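Local coordinates for protein 16S rRNA aminocarboxypropyltransferase (Vulcanisaeta distributa, PDB 5APG) that transfers the aminocarboxypropyl group of S-adenosylmethionine to an N1-methylpseudouridine in ribosomal RNA, probably completing a hypermodified pseudouridine, at residues A[17-22]-A[134-139]; A[94-99]-A[108-113]. One frame throughout, in Å; residues are numbered along the deposited sequence.

How the interactions relate
Both interactions handle one molecule of the selenium analogue of S-adenosylmethionine, EEM, at different ends. Interaction 1 (17-22 with 134-139) meets its amino acid carboxylate. Interaction 2 (94-99 with 108-113) shapes the adenine side through Tyr108 and Leu110, then reaches the same carboxylate through Thr112. Their centres lie 13 Å apart, and along the chain interaction 2 is nested inside the loop that interaction 1 closes. They touch where helices 19-25 and 112-122 begin: Thr19 OG1 is 3.0 Å from Ile113 N, a probable hydrogen bond, and Tyr136 CE2 packs 3.7 Å from Ile113 CD1. Asp70 bonds to both, through OD2 to Asn18 ND2 and through OD1 to Thr112 OG1.

Interaction 1. Residues A[17-22]-A[134-139]. With EEM ([(3S)-3-amino-4-hydroxy-4-oxo-butyl]-[[(2S,3S,4R,5R)-5-(6-aminopurin-9-yl)-3,4-dihydroxy-oxolan-2-yl]methyl]-methyl-selanium), chain D.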
loop_
_atom_site.group_PDB
_atom_site.type_symbol
_atom_site.label_atom_id
_atom_site.label_comp_id
_atom_site.label_asym_id
_atom_site.label_seq_id
_atom_site.Cartn_x
_atom_site.Cartn_y
_atom_site.Cartn_z
ATOM N N LYS A 17 -15.268 4.738 8.550
ATOM C CA LYS A 17 -15.011 3.392 8.044
ATOM C C LYS A 17 -13.731 3.353 7.216
ATOM O O LYS A 17 -13.356 2.313 6.675
ATOM C CB LYS A 17 -16.197 2.899 7.216
ATOM C CG LYS A 17 -17.477 2.728 8.020
ATOM C CD LYS A 17 -18.604 2.165 7.171
ATOM C CE LYS A 17 -19.797 1.781 8.032
ATOM N NZ LYS A 17 -20.957 1.326 7.216
ATOM N N ASN A 18 -13.064 4.496 7.129
ATOM C CA ASN A 18 -11.826 4.623 6.374
ATOM C C ASN A 18 -10.613 4.272 7.239
ATOM O O ASN A 18 -10.519 4.714 8.384
ATOM C CB ASN A 18 -11.712 6.044 5.823
ATOM C CG ASN A 18 -10.392 6.305 5.148
ATOM O OD1 ASN A 18 -9.446 6.782 5.774
ATOM N ND2 ASN A 18 -10.318 6.004 3.859
ATOM N N THR A 19 -9.686 3.476 6.705
ATOM C CA THR A 19 -8.584 2.977 7.529
ATOM C C THR A 19 -7.462 4.004 7.671
ATOM O O THR A 19 -6.683 3.944 8.623
ATOM C CB THR A 19 -7.993 1.649 6.984
ATOM O OG1 THR A 19 -7.316 1.870 5.737
ATOM C CG2 THR A 19 -9.094 0.606 6.793
ATOM N N ALA A 20 -7.384 4.948 6.738
ATOM C CA ALA A 20 -6.371 5.999 6.811
ATOM C C ALA A 20 -6.668 6.951 7.966
ATOM O O ALA A 20 -5.757 7.378 8.678
ATOM C CB ALA A 20 -6.288 6.764 5.497
ATOM N N ILE A 21 -7.943 7.282 8.145
ATOM C CA ILE A 21 -8.370 8.126 9.256
ATOM C C ILE A 21 -7.946 7.515 10.592
ATOM O O ILE A 21 -7.502 8.220 11.503
ATOM C CB ILE A 21 -9.901 8.343 9.237
ATOM C CG1 ILE A 21 -10.298 9.243 8.065
ATOM C CG2 ILE A 21 -10.382 8.947 10.544
ATOM C CD1 ILE A 21 -9.671 10.620 8.109
ATOM N N LYS A 22 -8.056 6.194 10.697
ATOM C CA LYS A 22 -7.674 5.498 11.922
ATOM C C LYS A 22 -6.159 5.510 12.139
ATOM O O LYS A 22 -5.697 5.703 13.262
ATOM C CB LYS A 22 -8.195 4.061 11.904
ATOM C CG LYS A 22 -8.406 3.480 13.293
ATOM C CD LYS A 22 -9.147 2.158 13.225
ATOM C CE LYS A 22 -9.452 1.637 14.609
ATOM N NZ LYS A 22 -10.187 0.336 14.582
ATOM N N ARG A 134 -2.603 -4.158 14.305
ATOM C CA ARG A 134 -3.359 -4.472 15.512
ATOM C C ARG A 134 -4.477 -3.455 15.785
ATOM O O ARG A 134 -5.311 -3.672 16.655
ATOM C CB ARG A 134 -2.408 -4.585 16.710
ATOM C CG ARG A 134 -1.629 -5.906 16.719
ATOM C CD ARG A 134 -0.649 -6.004 17.880
ATOM N NE ARG A 134 -1.326 -5.984 19.170
ATOM C CZ ARG A 134 -0.697 -5.986 20.343
ATOM N NH1 ARG A 134 0.629 -6.023 20.386
ATOM N NH2 ARG A 134 -1.395 -5.961 21.472
ATOM N N LEU A 135 -4.518 -2.368 15.013
ATOM C CA LEU A 135 -5.628 -1.415 15.093
ATOM C C LEU A 135 -6.964 -2.019 14.647
ATOM O O LEU A 135 -8.024 -1.456 14.920
ATOM C CB LEU A 135 -5.330 -0.165 14.260
ATOM C CG LEU A 135 -4.230 0.758 14.787
ATOM C CD1 LEU A 135 -4.092 1.981 13.888
ATOM C CD2 LEU A 135 -4.521 1.168 16.227
ATOM N N TYR A 136 -6.911 -3.153 13.951
ATOM C CA TYR A 136 -8.123 -3.890 13.584
ATOM C C TYR A 136 -8.025 -5.329 14.080
ATOM O O TYR A 136 -6.936 -5.890 14.158
ATOM C CB TYR A 136 -8.350 -3.858 12.063
ATOM C CG TYR A 136 -8.768 -2.498 11.544
ATOM C CD1 TYR A 136 -10.104 -2.106 11.559
ATOM C CD2 TYR A 136 -7.827 -1.600 11.052
ATOM C CE1 TYR A 136 -10.491 -0.858 11.095
ATOM C CE2 TYR A 136 -8.205 -0.351 10.582
ATOM C CZ TYR A 136 -9.538 0.012 10.606
ATOM O OH TYR A 136 -9.910 1.254 10.145
ATOM N N LYS A 137 -9.156 -5.930 14.425
ATOM C CA LYS A 137 -9.109 -7.294 14.932
ATOM C C LYS A 137 -8.623 -8.250 13.840
ATOM O O LYS A 137 -7.949 -9.236 14.136
ATOM C CB LYS A 137 -10.471 -7.734 15.478
ATOM C CG LYS A 137 -11.564 -7.933 14.441
ATOM C CD LYS A 137 -12.759 -8.630 15.083
ATOM C CE LYS A 137 -14.018 -8.514 14.243
ATOM N NZ LYS A 137 -15.197 -9.076 14.969
ATOM N N TRP A 138 -8.937 -7.933 12.584
ATOM C CA TRP A 138 -8.548 -8.770 11.443
ATOM C C TRP A 138 -7.144 -8.437 10.929
ATOM O O TRP A 138 -6.606 -9.130 10.061
ATOM C CB TRP A 138 -9.563 -8.620 10.299
ATOM C CG TRP A 138 -9.857 -7.185 9.940
ATOM C CD1 TRP A 138 -10.931 -6.440 10.345
ATOM C CD2 TRP A 138 -9.057 -6.322 9.122
ATOM N NE1 TRP A 138 -10.847 -5.170 9.829
ATOM C CE2 TRP A 138 -9.707 -5.071 9.071
ATOM C CE3 TRP A 138 -7.853 -6.485 8.424
ATOM C CZ2 TRP A 138 -9.195 -3.990 8.357
ATOM C CZ3 TRP A 138 -7.347 -5.412 7.710
ATOM C CH2 TRP A 138 -8.017 -4.180 7.682
ATOM N N GLY A 139 -6.559 -7.371 11.461
ATOM C CA GLY A 139 -5.267 -6.878 11.000
ATOM C C GLY A 139 -4.108 -7.865 10.990
ATOM O O GLY A 139 -3.488 -8.078 9.948
HETATM C C2 EEM D . 0.311 -0.016 -3.898
HETATM N N3 EEM D . -0.424 0.673 -3.078
HETATM C C4 EEM D . -1.540 0.157 -2.595
HETATM C "C1'" EEM D . -2.472 1.889 -1.016
HETATM C "C2'" EEM D . -2.652 2.987 -2.093
HETATM C "C3'" EEM D . -4.031 3.150 -2.115
HETATM C "C4'" EEM D . -4.536 2.976 -0.881
HETATM C "C5'" EEM D . -5.834 2.258 -0.831
HETATM O O EEM D . -8.528 1.687 3.558
HETATM C C EEM D . -9.577 2.120 3.169
HETATM O OXT EEM D . -10.339 2.678 3.938
HETATM C CA EEM D . -9.950 2.023 1.706
HETATM N N EEM D . -11.319 2.432 1.566
HETATM C CB EEM D . -8.994 2.944 0.963
HETATM C CG EEM D . -8.960 2.740 -0.537
HETATM SE SE EEM D . -7.288 3.469 -1.309
HETATM C CE EEM D . -7.367 3.429 -3.244
HETATM O "O4'" EEM D . -3.490 1.929 -0.261
HETATM O "O3'" EEM D . -4.442 4.390 -2.813
HETATM O "O2'" EEM D . -2.060 4.130 -1.464
HETATM N N9 EEM D . -2.491 0.597 -1.758
HETATM C C8 EEM D . -3.373 -0.377 -1.656
HETATM N N7 EEM D . -3.042 -1.409 -2.397
HETATM C C5 EEM D . -1.879 -1.117 -3.006
HETATM N N1 EEM D . 0.033 -1.231 -4.322
HETATM C C6 EEM D . -1.047 -1.829 -3.914
HETATM N N6 EEM D . -1.381 -3.122 -4.362
#
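The ammonium group of Lys22 does two jobs at once: it lies over a face of the Tyr136 ring, with NZ 4.0 Å from the ring centroid in a cation-pi contact, and it donates a hydrogen bond to the carbonyl of Leu135, the residue before Tyr136, with Lys22 NZ 2.8 Å from Leu135 O. The donor is tilted 23° from the carbonyl plane. Lysine suits this place because it joins a long apolar chain, which lies along the phenol, to a cation that reaches both the ring face and the carbonyl. A roughly anti chi1 of -154° sends the extended chain toward 134-139; it brings Lys22 CD to 3.3 Å from Tyr136 OH and sets NZ over the face, toward the rim on the CE1 side. The opposite face of the ring receives Trp138 CZ2. Lys22 also forms a salt bridge to a MES molecule, probably from the crystallisation liquor.

In the SPOUT fold of this enzyme, the contact joins the start of helix 19-25 to the loop between helices 126-133 and 141-153, beside the cofactor. Asn18 is the N-cap, its OD1 accepting from Ile21 N, while its ND2 bonds to Asp70. Threonine suits the next position by its two branches: the methyl CG2 of Thr19 lies 3.5 Å from Tyr136 OH, and the hydroxyl accepts from Ile113 N and donates to the ligand carboxylate, Thr19 OG1 to EEM O at 2.5 Å. The other carboxylate oxygen, EEM OXT, accepts from Thr19 N at 3.0 Å.

Interaction 2. Residues A[94-99]-A[108-113]; sequences PLLIAA and YILSTI. With EEM ([(3S)-3-amino-4-hydroxy-4-oxo-butyl]-[[(2S,3S,4R,5R)-5-(6-aminopurin-9-yl)-3,4-dihydroxy-oxolan-2-yl]methyl]-methyl-selanium), chain D.
Over one face of the Tyr108 ring stands the adenine amino group, EEM N6, 3.2 Å above the plane and displaced toward the rim, while the Leu95 side chain crosses that of Tyr108 at about a right angle, its CD1 3.7 Å from Tyr108 CB. The ring therefore meets the base through its exocyclic nitrogen. These two loop segments, one following strand 89-91 and the other leading into helix 112-122, belong to the cofactor-binding part of the SPOUT fold.

With CG anti to the backbone N (chi1 -161°), the aromatic group lies beside its own carbonyl carbon, and ring and carbonyl both meet the amino group: EEM N6 donates to Tyr108 O at 2.9 Å. One residue thus covers the amino group with its ring and accepts from it with its backbone. Tyr108 OH is bonded to Pro47 O, which ties down the far end of the ring, and Leu174 and Leu177 of helix 170-182 also touch this side chain. The backbone is secured across the contact by a nearly straight bond from Tyr108 N to Leu96 O at 2.7 Å.

Leu110 lies between Ala98 and the adenine. Its CD2 packs 4.0 Å from Ala98 CB, where the small methyl leaves room for it, and its CD1 faces Leu96 CB; on the ligand side Leu110 CB lies 3.7 Å from EEM N7.

Ser111 then serves as N-cap of helix 112-122. Thr112 OG1 is committed to Asp70, and at the first turn Thr112 N, well placed to receive an anion, donates to EEM O at 2.9 Å with an N-H...O angle of 162°.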
loop_
_atom_site.group_PDB
_atom_site.type_symbol
_atom_site.label_atom_id
_atom_site.label_comp_id
_atom_site.label_asym_id
_atom_site.label_seq_id
_atom_site.Cartn_x
_atom_site.Cartn_y
_atom_site.Cartn_z
ATOM N N PRO A 94 4.258 -5.508 -3.953
ATOM C CA PRO A 94 4.238 -6.866 -4.496
ATOM C C PRO A 94 2.912 -7.527 -4.155
ATOM O O PRO A 94 2.228 -7.095 -3.219
ATOM C CB PRO A 94 5.417 -7.558 -3.795
ATOM C CG PRO A 94 5.729 -6.712 -2.627
ATOM C CD PRO A 94 5.360 -5.308 -3.000
ATOM N N LEU A 95 2.561 -8.564 -4.902
ATOM C CA LEU A 95 1.232 -9.151 -4.831
ATOM C C LEU A 95 0.939 -9.777 -3.474
ATOM O O LEU A 95 1.658 -10.671 -3.019
ATOM C CB LEU A 95 1.065 -10.196 -5.934
ATOM C CG LEU A 95 -0.359 -10.738 -6.055
ATOM C CD1 LEU A 95 -1.302 -9.646 -6.539
ATOM C CD2 LEU A 95 -0.389 -11.929 -6.981
ATOM N N LEU A 96 -0.130 -9.306 -2.840
ATOM C CA LEU A 96 -0.530 -9.790 -1.527
ATOM C C LEU A 96 -2.035 -10.016 -1.495
ATOM O O LEU A 96 -2.772 -9.495 -2.332
ATOM C CB LEU A 96 -0.111 -8.799 -0.437
ATOM C CG LEU A 96 1.400 -8.675 -0.223
ATOM C CD1 LEU A 96 1.759 -7.346 0.441
ATOM C CD2 LEU A 96 1.925 -9.844 0.603
ATOM N N ILE A 97 -2.481 -10.800 -0.523
ATOM C CA ILE A 97 -3.888 -11.135 -0.389
ATOM C C ILE A 97 -4.520 -10.279 0.708
ATOM O O ILE A 97 -3.984 -10.190 1.811
ATOM C CB ILE A 97 -4.063 -12.630 -0.060
ATOM C CG1 ILE A 97 -3.369 -13.496 -1.119
ATOM C CG2 ILE A 97 -5.527 -12.991 0.053
ATOM C CD1 ILE A 97 -3.837 -13.221 -2.534
ATOM N N ALA A 98 -5.648 -9.646 0.403
ATOM C CA ALA A 98 -6.332 -8.794 1.376
ATOM C C ALA A 98 -6.919 -9.623 2.513
ATOM O O ALA A 98 -7.390 -10.741 2.298
ATOM C CB ALA A 98 -7.431 -7.974 0.694
ATOM N N ALA A 99 -6.888 -9.068 3.721
ATOM C CA ALA A 99 -7.441 -9.739 4.891
ATOM C C ALA A 99 -8.635 -8.990 5.479
ATOM O O ALA A 99 -9.285 -9.483 6.398
ATOM C CB ALA A 99 -6.368 -9.915 5.954
ATOM N N TYR A 108 -4.111 -8.218 -4.357
ATOM C CA TYR A 108 -3.627 -6.898 -4.780
ATOM C C TYR A 108 -4.396 -5.699 -4.239
ATOM O O TYR A 108 -3.791 -4.684 -3.894
ATOM C CB TYR A 108 -3.597 -6.808 -6.310
ATOM C CG TYR A 108 -2.717 -5.690 -6.827
ATOM C CD1 TYR A 108 -1.351 -5.687 -6.572
ATOM C CD2 TYR A 108 -3.248 -4.640 -7.566
ATOM C CE1 TYR A 108 -0.536 -4.675 -7.041
ATOM C CE2 TYR A 108 -2.438 -3.618 -8.041
ATOM C CZ TYR A 108 -1.083 -3.641 -7.767
ATOM O OH TYR A 108 -0.266 -2.637 -8.232
ATOM N N ILE A 109 -5.719 -5.794 -4.182
ATOM C CA ILE A 109 -6.535 -4.648 -3.793
ATOM C C ILE A 109 -6.615 -4.535 -2.271
ATOM O O ILE A 109 -7.498 -5.115 -1.643
ATOM C CB ILE A 109 -7.955 -4.748 -4.389
ATOM C CG1 ILE A 109 -7.883 -4.940 -5.911
ATOM C CG2 ILE A 109 -8.781 -3.524 -4.025
ATOM C CD1 ILE A 109 -7.122 -3.845 -6.638
ATOM N N LEU A 110 -5.689 -3.778 -1.684
ATOM C CA LEU A 110 -5.575 -3.701 -0.231
ATOM C C LEU A 110 -6.188 -2.428 0.339
ATOM O O LEU A 110 -6.303 -1.420 -0.357
ATOM C CB LEU A 110 -4.103 -3.782 0.191
ATOM C CG LEU A 110 -3.285 -4.934 -0.404
ATOM C CD1 LEU A 110 -1.854 -4.903 0.124
ATOM C CD2 LEU A 110 -3.945 -6.279 -0.106
ATOM N N SER A 111 -6.568 -2.479 1.612
ATOM C CA SER A 111 -6.942 -1.268 2.330
ATOM C C SER A 111 -5.696 -0.419 2.537
ATOM O O SER A 111 -4.572 -0.914 2.426
ATOM C CB SER A 111 -7.592 -1.598 3.677
ATOM O OG SER A 111 -6.650 -2.153 4.587
ATOM N N THR A 112 -5.891 0.862 2.824
ATOM C CA THR A 112 -4.766 1.755 3.044
ATOM C C THR A 112 -3.900 1.250 4.205
ATOM O O THR A 112 -2.672 1.264 4.120
ATOM C CB THR A 112 -5.244 3.194 3.310
ATOM O OG1 THR A 112 -5.922 3.685 2.146
ATOM C CG2 THR A 112 -4.060 4.114 3.623
ATOM N N ILE A 113 -4.532 0.767 5.273
ATOM C CA ILE A 113 -3.759 0.334 6.436
ATOM C C ILE A 113 -2.975 -0.949 6.138
ATOM O O ILE A 113 -1.850 -1.113 6.610
ATOM C CB ILE A 113 -4.661 0.138 7.699
ATOM C CG1 ILE A 113 -3.793 -0.083 8.934
ATOM C CG2 ILE A 113 -5.649 -1.020 7.536
ATOM C CD1 ILE A 113 -4.535 0.085 10.264
HETATM C C2 EEM D . 0.311 -0.016 -3.898
HETATM N N3 EEM D . -0.424 0.673 -3.078
HETATM C C4 EEM D . -1.540 0.157 -2.595
HETATM C "C1'" EEM D . -2.472 1.889 -1.016
HETATM C "C2'" EEM D . -2.652 2.987 -2.093
HETATM C "C3'" EEM D . -4.031 3.150 -2.115
HETATM C "C4'" EEM D . -4.536 2.976 -0.881
HETATM C "C5'" EEM D . -5.834 2.258 -0.831
HETATM O O EEM D . -8.528 1.687 3.558
HETATM C C EEM D . -9.577 2.120 3.169
HETATM O OXT EEM D . -10.339 2.678 3.938
HETATM C CA EEM D . -9.950 2.023 1.706
HETATM N N EEM D . -11.319 2.432 1.566
HETATM C CB EEM D . -8.994 2.944 0.963
HETATM C CG EEM D . -8.960 2.740 -0.537
HETATM SE SE EEM D . -7.288 3.469 -1.309
HETATM C CE EEM D . -7.367 3.429 -3.244
HETATM O "O4'" EEM D . -3.490 1.929 -0.261
HETATM O "O3'" EEM D . -4.442 4.390 -2.813
HETATM O "O2'" EEM D . -2.060 4.130 -1.464
HETATM N N9 EEM D . -2.491 0.597 -1.758
HETATM C C8 EEM D . -3.373 -0.377 -1.656
HETATM N N7 EEM D . -3.042 -1.409 -2.397
HETATM C C5 EEM D . -1.879 -1.117 -3.006
HETATM N N1 EEM D . 0.033 -1.231 -4.322
HETATM C C6 EEM D . -1.047 -1.829 -3.914
HETATM N N6 EEM D . -1.381 -3.122 -4.362
#